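Local coordinates for probable adhesion protein (Pseudomonas aeruginosa PAO1, PDB 6R3Z) that probably serves as the periplasmic solute-binding protein of a metal transport system, capturing ferrous iron and, in this crystal form, holding a nickel ion, at residues T12-Y16 / I251-D255; N109-S115 / H177-L183; I116-I120 / L152-R156; S247-I251 / E264-N268. All coordinates share one frame; numbering follows the deposited sequence. Where two conformers were deposited one is given.

Interaction 1 (T12-Y16 / I251-D255); sequences TLHPY and ISYGD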
loop_
_atom_site.group_PDB
_atom_site.type_symbol
_atom_site.label_atom_id
_atom_site.label_comp_id
_atom_site.label_asym_id
_atom_site.label_seq_id
_atom_site.Cartn_x
_atom_site.Cartn_y
_atom_site.Cartn_z
ATOM N N THR A 12 -3.652 -9.027 -6.249
ATOM C CA THR A 12 -2.838 -8.257 -7.192
ATOM C C THR A 12 -1.550 -7.680 -6.609
ATOM O O THR A 12 -0.556 -7.575 -7.332
ATOM C CB THR A 12 -3.687 -7.143 -7.834
ATOM O OG1 THR A 12 -4.016 -6.189 -6.827
ATOM C CG2 THR A 12 -4.973 -7.667 -8.488
ATOM N N LEU A 13 -1.610 -7.173 -5.374
ATOM C CA LEU A 13 -0.486 -6.533 -4.689
ATOM C C LEU A 13 -0.223 -7.248 -3.364
ATOM O O LEU A 13 -1.153 -7.811 -2.771
ATOM C CB LEU A 13 -0.773 -5.036 -4.435
ATOM C CG LEU A 13 -1.253 -4.206 -5.650
ATOM C CD1 LEU A 13 -1.833 -2.884 -5.212
ATOM C CD2 LEU A 13 -0.116 -3.973 -6.670
ATOM N N HIS A 14 1.040 -7.194 -2.890
ATOM C CA HIS A 14 1.468 -7.849 -1.647
ATOM C C HIS A 14 0.525 -7.621 -0.456
ATOM O O HIS A 14 0.169 -8.607 0.194
ATOM C CB HIS A 14 2.904 -7.473 -1.261
ATOM C CG HIS A 14 3.932 -8.009 -2.202
ATOM N ND1 HIS A 14 4.126 -7.451 -3.453
ATOM C CD2 HIS A 14 4.813 -9.017 -2.033
ATOM C CE1 HIS A 14 5.121 -8.131 -4.000
ATOM N NE2 HIS A 14 5.545 -9.099 -3.197
ATOM N N PRO A 15 0.087 -6.363 -0.154
ATOM C CA PRO A 15 -0.806 -6.161 1.011
ATOM C C PRO A 15 -2.077 -6.987 0.906
ATOM O O PRO A 15 -2.502 -7.521 1.925
ATOM C CB PRO A 15 -1.089 -4.659 0.980
ATOM C CG PRO A 15 0.139 -4.074 0.342
ATOM C CD PRO A 15 0.409 -5.062 -0.780
ATOM N N TYR A 16 -2.636 -7.143 -0.328
ATOM C CA TYR A 16 -3.864 -7.929 -0.521
ATOM C C TYR A 16 -3.628 -9.412 -0.289
ATOM O O TYR A 16 -4.507 -10.067 0.265
ATOM C CB TYR A 16 -4.547 -7.625 -1.858
ATOM C CG TYR A 16 -4.962 -6.170 -1.922
ATOM C CD1 TYR A 16 -6.171 -5.743 -1.368
ATOM C CD2 TYR A 16 -4.094 -5.201 -2.416
ATOM C CE1 TYR A 16 -6.521 -4.384 -1.341
ATOM C CE2 TYR A 16 -4.420 -3.841 -2.375
ATOM C CZ TYR A 16 -5.635 -3.435 -1.839
ATOM O OH TYR A 16 -5.937 -2.089 -1.797
ATOM N N ILE A 251 5.540 -1.907 0.471
ATOM C CA ILE A 251 5.123 -3.320 0.700
ATOM C C ILE A 251 4.864 -3.952 -0.704
ATOM O O ILE A 251 3.755 -4.394 -1.036
ATOM C CB ILE A 251 3.940 -3.437 1.706
ATOM C CG1 ILE A 251 4.177 -2.479 2.941
ATOM C CG2 ILE A 251 3.745 -4.931 2.126
ATOM C CD1 ILE A 251 3.063 -2.416 4.015
ATOM N N SER A 252 5.897 -3.877 -1.574
ATOM C CA SER A 252 5.767 -4.323 -2.960
ATOM C C SER A 252 6.958 -5.140 -3.442
ATOM O O SER A 252 6.980 -5.504 -4.615
ATOM C CB SER A 252 5.625 -3.096 -3.857
ATOM O OG SER A 252 6.864 -2.397 -3.915
ATOM N N TYR A 253 7.941 -5.419 -2.568
ATOM C CA TYR A 253 9.164 -6.135 -2.964
ATOM C C TYR A 253 9.274 -7.545 -2.388
ATOM O O TYR A 253 9.065 -7.719 -1.203
ATOM C CB TYR A 253 10.385 -5.309 -2.500
ATOM C CG TYR A 253 11.700 -5.807 -3.052
ATOM C CD1 TYR A 253 12.142 -5.414 -4.310
ATOM C CD2 TYR A 253 12.498 -6.687 -2.323
ATOM C CE1 TYR A 253 13.344 -5.887 -4.838
ATOM C CE2 TYR A 253 13.699 -7.173 -2.841
ATOM C CZ TYR A 253 14.117 -6.771 -4.101
ATOM O OH TYR A 253 15.314 -7.210 -4.620
ATOM N N GLY A 254 9.709 -8.510 -3.198
ATOM C CA GLY A 254 9.989 -9.849 -2.688
ATOM C C GLY A 254 8.819 -10.800 -2.622
ATOM O O GLY A 254 7.822 -10.580 -3.300
ATOM N N ASP A 255 8.967 -11.899 -1.863
ATOM C CA ASP A 255 7.953 -12.953 -1.722
ATOM C C ASP A 255 6.632 -12.484 -1.109
ATOM O O ASP A 255 6.610 -11.575 -0.271
ATOM C CB ASP A 255 8.473 -14.134 -0.878
ATOM C CG ASP A 255 9.723 -14.859 -1.373
ATOM O OD1 ASP A 255 10.103 -14.666 -2.557
ATOM O OD2 ASP A 255 10.321 -15.612 -0.577
#

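Interaction 2 (N109-S115 / H177-L183); sequences NPHTFLS and HGAYDYL. With NI (nickel (II) ion), chain B.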
loop_
_atom_site.group_PDB
_atom_site.type_symbol
_atom_site.label_atom_id
_atom_site.label_comp_id
_atom_site.label_asym_id
_atom_site.label_seq_id
_atom_site.Cartn_x
_atom_site.Cartn_y
_atom_site.Cartn_z
ATOM N N ASN A 109 -5.747 9.288 -4.599
ATOM C CA ASN A 109 -4.564 8.536 -4.208
ATOM C C ASN A 109 -4.953 7.042 -4.036
ATOM O O ASN A 109 -5.773 6.712 -3.183
ATOM C CB ASN A 109 -3.927 9.103 -2.926
ATOM C CG ASN A 109 -2.535 8.533 -2.676
ATOM O OD1 ASN A 109 -2.281 7.327 -2.866
ATOM N ND2 ASN A 109 -1.610 9.378 -2.227
ATOM N N PRO A 110 -4.365 6.130 -4.825
ATOM C CA PRO A 110 -4.775 4.715 -4.733
ATOM C C PRO A 110 -4.103 3.888 -3.627
ATOM O O PRO A 110 -4.403 2.694 -3.520
ATOM C CB PRO A 110 -4.422 4.176 -6.121
ATOM C CG PRO A 110 -3.200 4.962 -6.519
ATOM C CD PRO A 110 -3.365 6.335 -5.902
ATOM N N HIS A 111 -3.166 4.479 -2.854
ATOM C CA HIS A 111 -2.394 3.764 -1.813
ATOM C C HIS A 111 -3.130 3.595 -0.477
ATOM O O HIS A 111 -2.536 3.788 0.592
ATOM C CB HIS A 111 -1.031 4.445 -1.601
ATOM C CG HIS A 111 -0.205 4.518 -2.840
ATOM N ND1 HIS A 111 -0.306 5.598 -3.706
ATOM C CD2 HIS A 111 0.741 3.662 -3.310
ATOM C CE1 HIS A 111 0.566 5.361 -4.676
ATOM N NE2 HIS A 111 1.207 4.198 -4.491
ATOM N N THR A 112 -4.428 3.232 -0.542
ATOM C CA THR A 112 -5.284 3.045 0.652
ATOM C C THR A 112 -4.732 1.940 1.567
ATOM O O THR A 112 -4.919 2.000 2.798
ATOM C CB THR A 112 -6.718 2.714 0.225
ATOM O OG1 THR A 112 -6.701 1.471 -0.492
ATOM C CG2 THR A 112 -7.363 3.833 -0.628
ATOM N N PHE A 113 -4.024 0.937 0.966
ATOM C CA PHE A 113 -3.424 -0.171 1.737
ATOM C C PHE A 113 -2.315 0.302 2.690
ATOM O O PHE A 113 -1.960 -0.433 3.603
ATOM C CB PHE A 113 -2.920 -1.296 0.823
ATOM C CG PHE A 113 -2.130 -0.805 -0.368
ATOM C CD1 PHE A 113 -0.746 -0.651 -0.290
ATOM C CD2 PHE A 113 -2.765 -0.509 -1.572
ATOM C CE1 PHE A 113 -0.011 -0.215 -1.397
ATOM C CE2 PHE A 113 -2.028 -0.051 -2.679
ATOM C CZ PHE A 113 -0.656 0.109 -2.576
ATOM N N LEU A 114 -1.778 1.517 2.501
ATOM C CA LEU A 114 -0.751 2.016 3.419
ATOM C C LEU A 114 -1.379 2.899 4.505
ATOM O O LEU A 114 -0.975 4.028 4.715
ATOM C CB LEU A 114 0.430 2.681 2.691
ATOM C CG LEU A 114 1.174 1.775 1.693
ATOM C CD1 LEU A 114 2.100 2.575 0.801
ATOM C CD2 LEU A 114 1.918 0.655 2.388
ATOM N N SER A 115 -2.421 2.385 5.137
ATOM C CA SER A 115 -3.164 3.031 6.218
ATOM C C SER A 115 -3.702 1.901 7.060
ATOM O O SER A 115 -4.252 0.943 6.505
ATOM C CB SER A 115 -4.342 3.829 5.672
ATOM O OG SER A 115 -5.324 4.082 6.674
ATOM N N HIS A 177 7.719 8.942 -3.692
ATOM C CA HIS A 177 6.531 8.290 -4.261
ATOM C C HIS A 177 5.306 8.814 -3.509
ATOM O O HIS A 177 5.394 9.038 -2.304
ATOM C CB HIS A 177 6.659 6.762 -4.123
ATOM C CG HIS A 177 5.713 5.959 -4.959
ATOM N ND1 HIS A 177 6.014 5.631 -6.278
ATOM C CD2 HIS A 177 4.553 5.353 -4.615
ATOM C CE1 HIS A 177 5.017 4.862 -6.693
ATOM N NE2 HIS A 177 4.132 4.639 -5.717
ATOM N N GLY A 178 4.190 9.031 -4.209
ATOM C CA GLY A 178 2.971 9.551 -3.571
ATOM C C GLY A 178 2.177 8.487 -2.813
ATOM O O GLY A 178 0.952 8.436 -2.921
ATOM N N ALA A 179 2.864 7.634 -2.039
ATOM C CA ALA A 179 2.272 6.480 -1.366
ATOM C C ALA A 179 1.835 6.676 0.078
ATOM O O ALA A 179 1.175 5.776 0.613
ATOM C CB ALA A 179 3.271 5.323 -1.406
ATOM N N TYR A 180 2.274 7.771 0.745
ATOM C CA TYR A 180 2.150 7.875 2.202
ATOM C C TYR A 180 1.171 8.906 2.762
ATOM O O TYR A 180 1.161 9.135 3.979
ATOM C CB TYR A 180 3.559 8.098 2.777
ATOM C CG TYR A 180 4.504 7.017 2.292
ATOM C CD1 TYR A 180 4.332 5.691 2.684
ATOM C CD2 TYR A 180 5.424 7.276 1.276
ATOM C CE1 TYR A 180 5.141 4.673 2.183
ATOM C CE2 TYR A 180 6.237 6.261 0.757
ATOM C CZ TYR A 180 6.067 4.954 1.189
ATOM O OH TYR A 180 6.853 3.937 0.687
ATOM N N ASP A 181 0.302 9.469 1.915
ATOM C CA ASP A 181 -0.676 10.436 2.406
ATOM C C ASP A 181 -1.626 9.785 3.439
ATOM O O ASP A 181 -1.849 10.386 4.489
ATOM C CB ASP A 181 -1.422 11.080 1.232
ATOM C CG ASP A 181 -0.446 11.769 0.281
ATOM O OD1 ASP A 181 0.199 11.054 -0.538
ATOM O OD2 ASP A 181 -0.296 13.008 0.379
ATOM N N TYR A 182 -2.112 8.535 3.181
ATOM C CA TYR A 182 -3.000 7.848 4.148
ATOM C C TYR A 182 -2.230 7.477 5.419
ATOM O O TYR A 182 -2.771 7.576 6.520
ATOM C CB TYR A 182 -3.608 6.570 3.565
ATOM C CG TYR A 182 -4.488 6.800 2.363
ATOM C CD1 TYR A 182 -5.817 7.184 2.511
ATOM C CD2 TYR A 182 -3.984 6.664 1.073
ATOM C CE1 TYR A 182 -6.629 7.423 1.404
ATOM C CE2 TYR A 182 -4.791 6.894 -0.047
ATOM C CZ TYR A 182 -6.111 7.278 0.128
ATOM O OH TYR A 182 -6.925 7.517 -0.951
ATOM N N LEU A 183 -0.973 7.036 5.260
ATOM C CA LEU A 183 -0.126 6.664 6.397
ATOM C C LEU A 183 0.112 7.868 7.312
ATOM O O LEU A 183 -0.066 7.758 8.528
ATOM C CB LEU A 183 1.212 6.099 5.904
ATOM C CG LEU A 183 2.058 5.398 6.983
ATOM C CD1 LEU A 183 2.790 4.211 6.413
ATOM C CD2 LEU A 183 3.031 6.360 7.607
HETATM NI NI NI B . 2.520 3.187 -5.942
HETATM O O HOH W 1 -5.528 6.742 7.018
#

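Interaction 3 (I116-I120 / L152-R156); sequences ISASI and LRALR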
loop_
_atom_site.group_PDB
_atom_site.type_symbol
_atom_site.label_atom_id
_atom_site.label_comp_id
_atom_site.label_asym_id
_atom_site.label_seq_id
_atom_site.Cartn_x
_atom_site.Cartn_y
_atom_site.Cartn_z
ATOM N N ILE A 116 -3.577 2.014 8.387
ATOM C CA ILE A 116 -4.098 0.974 9.271
ATOM C C ILE A 116 -5.633 0.990 9.223
ATOM O O ILE A 116 -6.247 -0.072 9.079
ATOM C CB ILE A 116 -3.529 1.126 10.713
ATOM C CG1 ILE A 116 -1.983 0.856 10.759
ATOM C CG2 ILE A 116 -4.296 0.224 11.726
ATOM C CD1 ILE A 116 -1.520 -0.560 10.364
ATOM N N SER A 117 -6.253 2.190 9.376
ATOM C CA SER A 117 -7.720 2.314 9.360
ATOM C C SER A 117 -8.331 1.862 8.021
ATOM O O SER A 117 -9.301 1.106 8.033
ATOM C CB SER A 117 -8.156 3.737 9.703
ATOM O OG SER A 117 -7.617 4.661 8.776
ATOM N N ALA A 118 -7.737 2.270 6.869
ATOM C CA ALA A 118 -8.263 1.849 5.566
ATOM C C ALA A 118 -8.025 0.319 5.354
ATOM O O ALA A 118 -8.870 -0.329 4.750
ATOM C CB ALA A 118 -7.639 2.653 4.424
ATOM N N SER A 119 -6.902 -0.241 5.852
ATOM C CA SER A 119 -6.625 -1.693 5.749
ATOM C C SER A 119 -7.707 -2.481 6.501
ATOM O O SER A 119 -8.216 -3.467 5.977
ATOM C CB SER A 119 -5.257 -2.046 6.324
ATOM O OG SER A 119 -4.247 -1.655 5.410
ATOM N N ILE A 120 -8.096 -2.017 7.711
ATOM C CA ILE A 120 -9.137 -2.676 8.497
ATOM C C ILE A 120 -10.455 -2.691 7.686
ATOM O O ILE A 120 -11.107 -3.737 7.593
ATOM C CB ILE A 120 -9.271 -2.020 9.893
ATOM C CG1 ILE A 120 -7.994 -2.324 10.749
ATOM C CG2 ILE A 120 -10.570 -2.471 10.601
ATOM C CD1 ILE A 120 -7.804 -1.479 12.024
ATOM N N LEU A 152 -3.757 -5.349 13.797
ATOM C CA LEU A 152 -3.388 -4.095 13.114
ATOM C C LEU A 152 -3.503 -2.885 14.065
ATOM O O LEU A 152 -2.618 -2.022 14.062
ATOM C CB LEU A 152 -4.165 -3.877 11.796
ATOM C CG LEU A 152 -3.993 -4.970 10.701
ATOM C CD1 LEU A 152 -4.858 -4.671 9.473
ATOM C CD2 LEU A 152 -2.507 -5.191 10.328
ATOM N N ARG A 153 -4.574 -2.836 14.885
ATOM C CA ARG A 153 -4.759 -1.763 15.871
ATOM C C ARG A 153 -3.616 -1.796 16.905
ATOM O O ARG A 153 -3.082 -0.744 17.267
ATOM C CB ARG A 153 -6.121 -1.885 16.566
ATOM C CG ARG A 153 -7.295 -1.460 15.690
ATOM C CD ARG A 153 -8.584 -1.308 16.489
ATOM N NE ARG A 153 -9.045 -2.584 17.042
ATOM C CZ ARG A 153 -9.870 -3.425 16.427
ATOM N NH1 ARG A 153 -10.219 -4.563 17.007
ATOM N NH2 ARG A 153 -10.360 -3.129 15.230
ATOM N N ALA A 154 -3.216 -3.005 17.334
ATOM C CA ALA A 154 -2.145 -3.216 18.317
ATOM C C ALA A 154 -0.789 -2.754 17.771
ATOM O O ALA A 154 -0.031 -2.118 18.494
ATOM C CB ALA A 154 -2.091 -4.680 18.756
ATOM N N LEU A 155 -0.511 -3.046 16.487
ATOM C CA LEU A 155 0.683 -2.641 15.763
ATOM C C LEU A 155 0.755 -1.098 15.804
ATOM O O LEU A 155 1.818 -0.537 16.077
ATOM C CB LEU A 155 0.464 -3.125 14.315
ATOM C CG LEU A 155 1.539 -3.020 13.290
ATOM C CD1 LEU A 155 1.244 -4.020 12.195
ATOM C CD2 LEU A 155 1.577 -1.618 12.671
ATOM N N ARG A 156 -0.381 -0.428 15.531
ATOM C CA ARG A 156 -0.444 1.031 15.496
ATOM C C ARG A 156 -0.235 1.605 16.909
ATOM O O ARG A 156 0.566 2.526 17.081
ATOM C CB ARG A 156 -1.769 1.500 14.877
ATOM C CG ARG A 156 -1.855 3.018 14.770
ATOM C CD ARG A 156 -3.103 3.483 14.066
ATOM N NE ARG A 156 -3.166 4.947 14.034
ATOM C CZ ARG A 156 -3.711 5.697 14.985
ATOM N NH1 ARG A 156 -4.268 5.131 16.053
ATOM N NH2 ARG A 156 -3.720 7.020 14.870
#

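Interaction 4 (S247-I251 / E264-N268); sequences SLSHI and EMARN. With NI (nickel (II) ion), chain B.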
loop_
_atom_site.group_PDB
_atom_site.type_symbol
_atom_site.label_atom_id
_atom_site.label_comp_id
_atom_site.label_asym_id
_atom_site.label_seq_id
_atom_site.Cartn_x
_atom_site.Cartn_y
_atom_site.Cartn_z
ATOM N N SER A 247 13.507 6.288 4.931
ATOM C CA SER A 247 12.976 5.457 3.869
ATOM C C SER A 247 11.826 4.598 4.386
ATOM O O SER A 247 11.830 4.153 5.549
ATOM C CB SER A 247 14.076 4.601 3.250
ATOM O OG SER A 247 15.081 5.412 2.663
ATOM N N LEU A 248 10.830 4.415 3.515
ATOM C CA LEU A 248 9.612 3.663 3.775
ATOM C C LEU A 248 9.385 2.578 2.739
ATOM O O LEU A 248 9.910 2.648 1.617
ATOM C CB LEU A 248 8.396 4.609 3.835
ATOM C CG LEU A 248 8.403 5.733 4.890
ATOM C CD1 LEU A 248 7.200 6.633 4.702
ATOM C CD2 LEU A 248 8.426 5.171 6.346
ATOM N N SER A 249 8.572 1.591 3.119
ATOM C CA SER A 249 8.216 0.479 2.271
ATOM C C SER A 249 6.820 0.657 1.671
ATOM O O SER A 249 5.851 0.882 2.395
ATOM C CB SER A 249 8.283 -0.836 3.044
ATOM O OG SER A 249 7.885 -1.911 2.209
ATOM N N HIS A 250 6.719 0.457 0.351
ATOM C CA HIS A 250 5.446 0.458 -0.387
ATOM C C HIS A 250 4.815 -0.975 -0.210
ATOM O O HIS A 250 3.724 -1.234 -0.726
ATOM C CB HIS A 250 5.777 0.683 -1.878
ATOM C CG HIS A 250 4.628 1.044 -2.783
ATOM N ND1 HIS A 250 3.614 0.133 -3.085
ATOM C CD2 HIS A 250 4.471 2.140 -3.573
ATOM C CE1 HIS A 250 2.856 0.732 -4.002
ATOM N NE2 HIS A 250 3.322 1.941 -4.310
ATOM N N ILE A 251 5.540 -1.907 0.471
ATOM C CA ILE A 251 5.123 -3.320 0.700
ATOM C C ILE A 251 4.864 -3.952 -0.704
ATOM O O ILE A 251 3.755 -4.394 -1.036
ATOM C CB ILE A 251 3.940 -3.437 1.706
ATOM C CG1 ILE A 251 4.177 -2.479 2.941
ATOM C CG2 ILE A 251 3.745 -4.931 2.126
ATOM C CD1 ILE A 251 3.063 -2.416 4.015
ATOM N N GLU A 264 6.074 -5.014 7.703
ATOM C CA GLU A 264 6.519 -3.786 7.022
ATOM C C GLU A 264 5.752 -2.551 7.472
ATOM O O GLU A 264 6.355 -1.475 7.536
ATOM C CB GLU A 264 6.512 -3.975 5.516
ATOM C CG GLU A 264 7.399 -5.162 5.167
ATOM C CD GLU A 264 7.828 -5.346 3.735
ATOM O OE1 GLU A 264 7.446 -4.513 2.881
ATOM O OE2 GLU A 264 8.535 -6.347 3.467
ATOM N N MET A 265 4.446 -2.687 7.830
ATOM C CA MET A 265 3.723 -1.524 8.356
ATOM C C MET A 265 4.276 -1.126 9.724
ATOM O O MET A 265 4.373 0.064 10.002
ATOM C CB MET A 265 2.217 -1.754 8.457
ATOM C CG MET A 265 1.505 -1.512 7.177
ATOM S SD MET A 265 1.659 0.164 6.417
ATOM C CE MET A 265 0.725 1.160 7.550
ATOM N N ALA A 266 4.646 -2.118 10.571
ATOM C CA ALA A 266 5.227 -1.820 11.893
ATOM C C ALA A 266 6.529 -0.998 11.674
ATOM O O ALA A 266 6.696 0.055 12.288
ATOM C CB ALA A 266 5.520 -3.110 12.652
ATOM N N ARG A 267 7.376 -1.423 10.712
ATOM C CA ARG A 267 8.612 -0.708 10.388
ATOM C C ARG A 267 8.336 0.691 9.815
ATOM O O ARG A 267 9.040 1.641 10.184
ATOM C CB ARG A 267 9.532 -1.549 9.495
ATOM C CG ARG A 267 10.103 -2.737 10.296
ATOM C CD ARG A 267 11.449 -3.190 9.764
ATOM N NE ARG A 267 11.322 -3.904 8.497
ATOM C CZ ARG A 267 11.170 -5.221 8.393
ATOM N NH1 ARG A 267 11.101 -5.978 9.483
ATOM N NH2 ARG A 267 11.081 -5.791 7.199
ATOM N N ASN A 268 7.276 0.827 8.989
ATOM C CA ASN A 268 6.865 2.115 8.406
ATOM C C ASN A 268 6.475 3.092 9.530
ATOM O O ASN A 268 7.006 4.198 9.609
ATOM C CB ASN A 268 5.696 1.921 7.451
ATOM C CG ASN A 268 6.159 1.534 6.062
ATOM O OD1 ASN A 268 7.360 1.556 5.759
ATOM N ND2 ASN A 268 5.216 1.181 5.199
HETATM NI NI NI B . 2.520 3.187 -5.942
#

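Interaction 1 (T12-Y16 / I251-D255)
His14 NE2 donates its hydrogen to Gly254 O over 2.7 Å, the one hydrogen bond between the residues 12-16 and 251-255. The N-H points at the oxygen at 159°, and that oxygen lies close to the plane of the imidazole. Seen from the acceptor the donor stands about 40° above the carbonyl plane, away from either lone pair. Asp255 O also sits at the edge of the ring, 3.6 Å from His14 CD2, and Tyr253 N lies over one face, displaced toward the rim. The loop 251-255 thus curls round the imidazole, the atoms of the loop that meet the ring being backbone atoms. His14 CG lies anti to its own carbonyl carbon (chi1 -68°), which sends the ring off the first turn of helix 14-24 into this curl; Tyr256 stacks on the ring as well. In this family 9 solute-binding protein, helix 14-24 follows strand 8-11 of one parallel sheet, whereas the loop follows strand 244-248 of the other, and the contact therefore joins the two lobes beside the metal site. Nearer the helix backbone, Ile251 O comes within 3.2 Å of His14 CB and 3.4 Å of Pro15 CD. Pro15 CG touches Ile251 CB at 4.1 Å, the proline ring and the branched side chain meeting aslant. Ser252 OG hydrogen-bonds Asp228, near the metal ligand His250.

Interaction 2 (N109-S115 / H177-L183)
Tyr182, Leu114 and Asn109 bury the most surface between residues 109-115 and 177-183. The Tyr182 hydroxyl gives its proton to Asn109 O at 2.6 Å, in the carbonyl plane on a lone pair. Thr112 CA makes a CH-pi contact over one face of the Tyr182 phenol, 4.0 Å from the centroid, and Ser115 CB meets Tyr182 CB. Asn109 reaches across with its amide: ND2 donates to Gly178 O at 2.8 Å, through a bent bond of 142°. Asn109 OD1 accepts both His111 N, closing an Asx turn, and His111 ND1, which approaches at 2.8 Å. That grip fixes the rotation of the imidazole; His111 NE2 binds nickel at 2.2 Å, while Ala179 CA covers one ring face. His177 NE2 binds the same ion, also at 2.2 Å, its ring nearly perpendicular to that of His111; His41, His66, His199 and His250 complete the six ligands. Leu114 CG lies anti to its carbonyl carbon (chi1 -59°), carrying CD1 to Ala179 CB at 3.7 Å and Tyr180 CE1. The contact links the approach to helix 116-133 with the start of helix 181-185, with Leu114 and Leu183 touching Met265 of helix 260-277 and Phe113 touching Pro15 and Tyr19 of helix 14-24.

Interaction 3 (I116-I120 / L152-R156)
An antiparallel helical hairpin is formed by helices 116-133 and 138-160, their short segments lying at 177° with axes 10.3 Å apart. Ile116 has the most surface buried of any residue in the pair. Ile116 CG2 lies 3.6 Å from Leu152 O and 4.1 Å from Leu152 CB, whereas the other branch carries Ile116 CD1 to Leu155 CD2 at 4.0 Å, the two side chains crossing at a slant. CG1 is anti to the carbonyl carbon (chi1 -67°), and a second bend at chi2 turns CD1 toward that leucine. Arg156 lays its extended aliphatic chain past the same isoleucine, CD coming 4.1 Å from Ile116 CB; its NH2 bonds the backbone oxygen of Glu186.

One helical turn on, Ile120 and Leu152 slide past each other in opposite directions. Leu152 CD1 touches Ile120 CG1 at 4.1 Å and, at the same distance, Ser119 CB. At the outer margin Ile120 CD1 meets the methylene Arg153 CG at 3.7 Å, the side chains crossing at about a right angle. No hydrogen bond spans the pair: the Ser119 hydroxyl is engaged with Tyr19, Tyr261 and Ser115 O. Helix 260-277 covers the inner side, with Met265 on Ile116, Tyr261 on Leu152 and Leu269 on Leu155. The result is an apolar antiparallel helix pair, with helix 138-160 probably the long helix that links the two lobes in family 9 solute-binding proteins.

Interaction 4 (S247-I251 / E264-N268)
Asn268 meets Ser249 through its side-chain amide, which lies against the backbone that runs out of strand 244-248. From CB, with CG anti to the carbonyl carbon (chi1 -85°), the side chain leaves helix 260-277 and turns its flat end to the backbone just past the strand. Asn268 CG approaches no nearer than 3.7 Å to Ser249 O. Beyond it the two tip atoms divide the work: Asn268 OD1 accepts Ser249 N at 2.9 Å, almost straight at 175° and on a lone pair in the carbonyl plane, while Asn268 ND2 returns a hydrogen to Ser249 O, likewise at 2.9 Å, the oxygen lying near the amide plane. One amide thereby serves both the N-H and the C=O of a single residue, much as a neighbouring strand would. Asn268 OD1 also rests 3.7 Å from Leu248 CA, and Leu248 CD2 lies beside Asn268 O.

One turn earlier on the helix, Glu264 OE1 receives the hydroxyl proton of Ser249 OG at 2.7 Å, from above the carboxylate plane. The same Ser249 OG accepts Ile251 N at 2.9 Å, an ST turn that bends the chain past His250, whose NE2 binds nickel. Glu264 OE2 forms a salt bridge with Lys260. Ile251 packs alongside: Ile251 CD1 reaches Met265 CG at 3.6 Å, the two side chains crossing at about a right angle. Through Ser249 the helix thus holds both backbone and hydroxyl on the residue just before a metal ligand; the Ser249 N-H, carbonyl and hydroxyl each have a partner, and the lysine would probably favour the charged form of Glu264.

How the interactions relate
Interactions 2 and 4 are buried and each supplies ligands to the same nickel, His111 and His177 from one, His250 from the other; their chemistry is largely polar, with side-chain amides gripping backbone atoms. Interaction 1 is partly buried and sets a histidine against a loop's carbonyls, with Pro15 packing on Ile251, the residue it shares with interaction 4. Interaction 3, about 13 Å from the chain centre, is partly exposed and wholly apolar across its helices. Helix 260-277 is common ground: Met265 touches both Ile251 and Ile116 of interaction 3. Phe113 of interaction 2 touches Leu13, Pro15 and Tyr16 of interaction 1.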